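Local atomic coordinates of uncharacterized SnoaL-like Protein (Agrobacterium tumefaciens str. C58, PDB entry 3DXO), a protein that is of unknown function but belongs to the SnoaL-like family of the NTF2 clan and has been proposed to act as an isomerase. Residues 80-85 with 99-104. Sequence-based numbering, arbitrary orientation.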
ATOM      1  N   THR B  80      -1.961   8.165   1.850  1.00 27.15           N
ATOM      2  CA  THR B  80      -0.972   8.234   2.906  1.00 26.99           C
ATOM      3  C   THR B  80      -0.452   6.815   3.189  1.00 26.13           C
ATOM      4  O   THR B  80      -1.197   5.853   3.144  1.00 25.38           O
ATOM      5  CB  THR B  80      -1.573   8.843   4.180  1.00 27.21           C
ATOM      6  OG1 THR B  80      -1.988  10.190   3.898  1.00 27.69           O
ATOM      7  CG2 THR B  80      -0.558   8.826   5.323  1.00 26.76           C
ATOM      8  N   ARG B  81       0.847   6.702   3.421  1.00 26.38           N
ATOM      9  CA  ARG B  81       1.481   5.443   3.793  1.00 26.42           C
ATOM     10  C   ARG B  81       2.316   5.632   5.045  1.00 26.16           C
ATOM     11  O   ARG B  81       3.065   6.607   5.166  1.00 25.73           O
ATOM     12  CB  ARG B  81       2.430   4.932   2.719  1.00 26.89           C
ATOM     13  CG  ARG B  81       3.288   3.776   3.251  1.00 26.82           C
ATOM     14  CD  ARG B  81       4.296   3.229   2.276  1.00 26.33           C
ATOM     15  NE  ARG B  81       5.320   4.188   1.909  1.00 25.42           N
ATOM     16  CZ  ARG B  81       6.463   3.849   1.342  1.00 25.18           C
ATOM     17  NH1 ARG B  81       6.750   2.583   1.121  1.00 25.22           N
ATOM     18  NH2 ARG B  81       7.336   4.778   1.004  1.00 25.51           N
ATOM     19  N   PHE B  82       2.211   4.670   5.950  1.00 26.24           N
ATOM     20  CA  PHE B  82       2.959   4.705   7.189  1.00 26.84           C
ATOM     21  C   PHE B  82       3.090   3.322   7.768  1.00 26.61           C
ATOM     22  O   PHE B  82       2.351   2.391   7.394  1.00 26.29           O
ATOM     23  CB  PHE B  82       2.272   5.622   8.210  1.00 28.11           C
ATOM     24  CG  PHE B  82       0.889   5.191   8.577  1.00 28.25           C
ATOM     25  CD1 PHE B  82       0.677   4.315   9.626  1.00 28.92           C
ATOM     26  CD2 PHE B  82      -0.208   5.660   7.868  1.00 28.58           C
ATOM     27  CE1 PHE B  82      -0.638   3.897   9.963  1.00 29.22           C
ATOM     28  CE2 PHE B  82      -1.498   5.249   8.187  1.00 28.82           C
ATOM     29  CZ  PHE B  82      -1.716   4.373   9.231  1.00 28.91           C
ATOM     30  N   SER B  83       4.044   3.195   8.685  1.00 26.89           N
ATOM     31  CA  SER B  83       4.289   1.934   9.381  1.00 27.41           C
ATOM     32  C   SER B  83       4.254   2.128  10.884  1.00 27.75           C
ATOM     33  O   SER B  83       4.454   3.234  11.379  1.00 27.05           O
ATOM     34  CB  SER B  83       5.593   1.293   8.937  1.00 26.73           C
ATOM     35  OG  SER B  83       5.453   0.860   7.595  1.00 26.34           O
ATOM     36  N   TRP B  84       3.962   1.033  11.592  1.00 27.74           N
ATOM     37  CA  TRP B  84       3.839   1.055  13.038  1.00 27.61           C
ATOM     38  C   TRP B  84       4.360  -0.248  13.617  1.00 26.87           C
ATOM     39  O   TRP B  84       4.407  -1.239  12.918  1.00 27.55           O
ATOM     40  CB  TRP B  84       2.364   1.249  13.437  1.00 28.13           C
ATOM     41  CG  TRP B  84       1.492   0.251  12.805  1.00 28.51           C
ATOM     42  CD1 TRP B  84       0.815   0.398  11.637  1.00 28.74           C
ATOM     43  CD2 TRP B  84       1.237  -1.098  13.256  1.00 28.57           C
ATOM     44  NE1 TRP B  84       0.121  -0.756  11.350  1.00 28.90           N
ATOM     45  CE2 TRP B  84       0.373  -1.694  12.317  1.00 28.50           C
ATOM     46  CE3 TRP B  84       1.654  -1.847  14.355  1.00 28.76           C
ATOM     47  CZ2 TRP B  84      -0.069  -3.024  12.422  1.00 28.52           C
ATOM     48  CZ3 TRP B  84       1.197  -3.174  14.478  1.00 28.87           C
ATOM     49  CH2 TRP B  84       0.342  -3.740  13.511  1.00 28.83           C
ATOM     50  N   ARG B  85       4.710  -0.226  14.901  1.00 26.56           N
ATOM     51  CA  ARG B  85       5.198  -1.375  15.629  1.00 26.08           C
ATOM     52  C   ARG B  85       4.193  -1.735  16.723  1.00 26.11           C
ATOM     53  O   ARG B  85       3.544  -0.852  17.294  1.00 26.06           O
ATOM     54  CB  ARG B  85       6.538  -1.029  16.295  1.00 26.59           C
ATOM     55  CG  ARG B  85       7.662  -0.530  15.373  1.00 26.87           C
ATOM     56  CD  ARG B  85       7.934  -1.496  14.230  1.00 27.29           C
ATOM     57  NE  ARG B  85       8.276  -2.818  14.722  1.00 27.69           N
ATOM     58  CZ  ARG B  85       8.288  -3.913  13.980  1.00 28.22           C
ATOM     59  NH1 ARG B  85       7.970  -3.843  12.700  1.00 29.01           N
ATOM     60  NH2 ARG B  85       8.594  -5.085  14.528  1.00 28.16           N
ATOM     61  N   ASP B  99       0.458   0.397   6.432  1.00 28.76           N
ATOM     62  CA  ASP B  99      -0.860   0.638   5.865  1.00 29.17           C
ATOM     63  C   ASP B  99      -0.853   1.681   4.758  1.00 28.99           C
ATOM     64  O   ASP B  99      -0.015   2.601   4.739  1.00 29.25           O
ATOM     65  CB  ASP B  99      -1.821   1.176   6.933  1.00 30.47           C
ATOM     66  CG  ASP B  99      -2.001   0.242   8.099  1.00 31.25           C
ATOM     67  OD1 ASP B  99      -2.750  -0.760   7.989  1.00 32.36           O
ATOM     68  OD2 ASP B  99      -1.434   0.578   9.164  1.00 32.73           O
ATOM     69  N   VAL B 100      -1.821   1.537   3.851  1.00 28.60           N
ATOM     70  CA  VAL B 100      -2.072   2.523   2.818  1.00 27.92           C
ATOM     71  C   VAL B 100      -3.496   2.989   3.101  1.00 27.86           C
ATOM     72  O   VAL B 100      -4.408   2.183   3.101  1.00 27.64           O
ATOM     73  CB  VAL B 100      -1.900   1.963   1.416  1.00 26.98           C
ATOM     74  CG1 VAL B 100      -2.208   3.055   0.363  1.00 26.77           C
ATOM     75  CG2 VAL B 100      -0.480   1.475   1.272  1.00 25.77           C
ATOM     76  N   VAL B 101      -3.652   4.288   3.361  1.00 27.85           N
ATOM     77  CA  VAL B 101      -4.937   4.901   3.686  1.00 27.54           C
ATOM     78  C   VAL B 101      -5.381   5.871   2.576  1.00 27.53           C
ATOM     79  O   VAL B 101      -4.561   6.576   2.017  1.00 27.91           O
ATOM     80  CB  VAL B 101      -4.808   5.661   5.028  1.00 27.33           C
ATOM     81  CG1 VAL B 101      -6.098   6.381   5.385  1.00 27.28           C
ATOM     82  CG2 VAL B 101      -4.421   4.700   6.118  1.00 26.44           C
ATOM     83  N   SER B 102      -6.670   5.903   2.256  1.00 27.22           N
ATOM     84  CA  SER B 102      -7.190   6.792   1.224  1.00 27.71           C
ATOM     85  C   SER B 102      -8.226   7.714   1.833  1.00 28.02           C
ATOM     86  O   SER B 102      -9.093   7.280   2.598  1.00 29.21           O
ATOM     87  CB  SER B 102      -7.904   6.014   0.126  1.00 28.14           C
ATOM     88  OG  SER B 102      -7.221   4.830  -0.202  1.00 29.94           O
ATOM     89  N   LEU B 103      -8.150   8.982   1.473  1.00 27.34           N
ATOM     90  CA  LEU B 103      -9.115   9.957   1.910  1.00 26.56           C
ATOM     91  C   LEU B 103     -10.082  10.192   0.778  1.00 26.26           C
ATOM     92  O   LEU B 103      -9.693  10.144  -0.378  1.00 26.92           O
ATOM     93  CB  LEU B 103      -8.410  11.251   2.321  1.00 26.27           C
ATOM     94  CG  LEU B 103      -8.102  11.385   3.816  1.00 26.90           C
ATOM     95  CD1 LEU B 103      -7.485  10.123   4.462  1.00 27.05           C
ATOM     96  CD2 LEU B 103      -7.245  12.578   4.060  1.00 26.48           C
ATOM     97  N   ASN B 104     -11.352  10.401   1.095  1.00 25.91           N
ATOM     98  CA  ASN B 104     -12.326  10.730   0.068  1.00 25.76           C
ATOM     99  C   ASN B 104     -12.225  12.240  -0.160  1.00 26.25           C
ATOM    100  O   ASN B 104     -11.463  12.914   0.528  1.00 26.32           O
ATOM    101  CB  ASN B 104     -13.739  10.271   0.447  1.00 25.45           C
ATOM    102  CG  ASN B 104     -14.239  10.881   1.753  1.00 25.25           C
ATOM    103  OD1 ASN B 104     -13.723  11.897   2.222  1.00 24.88           O
ATOM    104  ND2 ASN B 104     -15.253  10.251   2.344  1.00 24.46           N
TER
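Asp99 O accepts a hydrogen bond from Phe82 N (3.3 Å). The same oxygen is approached by Arg81 CA in a CA-H...O contact, also 3.3 Å from CA to Asp99 O. Strands 79-87 and 93-103, where these residues lie, form an antiparallel hairpin in the curved mixed sheet of an NTF2-like fold. The register is fixed by two hydrogen-bonded pairs, Thr80 with Val101 and Phe82 with Asp99, flanking the non-hydrogen-bonded pair Arg81 with Val100. The axes of the two segments are not exactly antiparallel, evidence of local twist. Return bonds close both hydrogen-bonded pairs, Val101 N to Thr80 O and Asp99 N to Phe82 O, each 2.9 Å.

Thr80, Phe82, Asp99 and Val101 share the sheet face covered by helix 3-17. There Asp99 CB lies over one face of the Phe82 ring, while Val101 CG2 meets Phe82 CE2 obliquely at 3.6 Å. With CG between the backbone N and the carbonyl carbon (chi1 61°), the ring of Phe82 leans across to the neighbouring strand; Tyr12 of the helix meets it too, and Thr80 OG1 bonds to His5. On the other face, Arg81 carries its guanidinium away from Val100 to salt bridges with Asp74 and with Asp117 of the second subunit, whose Phe115 packs on Val100, so this face contributes to the dimer contact.

Trp84 likewise brings its indole toward the partner strand, and a diethylene glycol molecule, probably from the crystallisation liquor, lies beside it and may mark a pocket. Indole and carboxylate planes differ by 18°. Asp99 OD2 lies at the N-H edge of the indole, close to the ring plane; NE1 approaches OD2 on its syn side but well out of the carboxylate plane (29°), at 3.0 Å, and the hydrogen bond is bent.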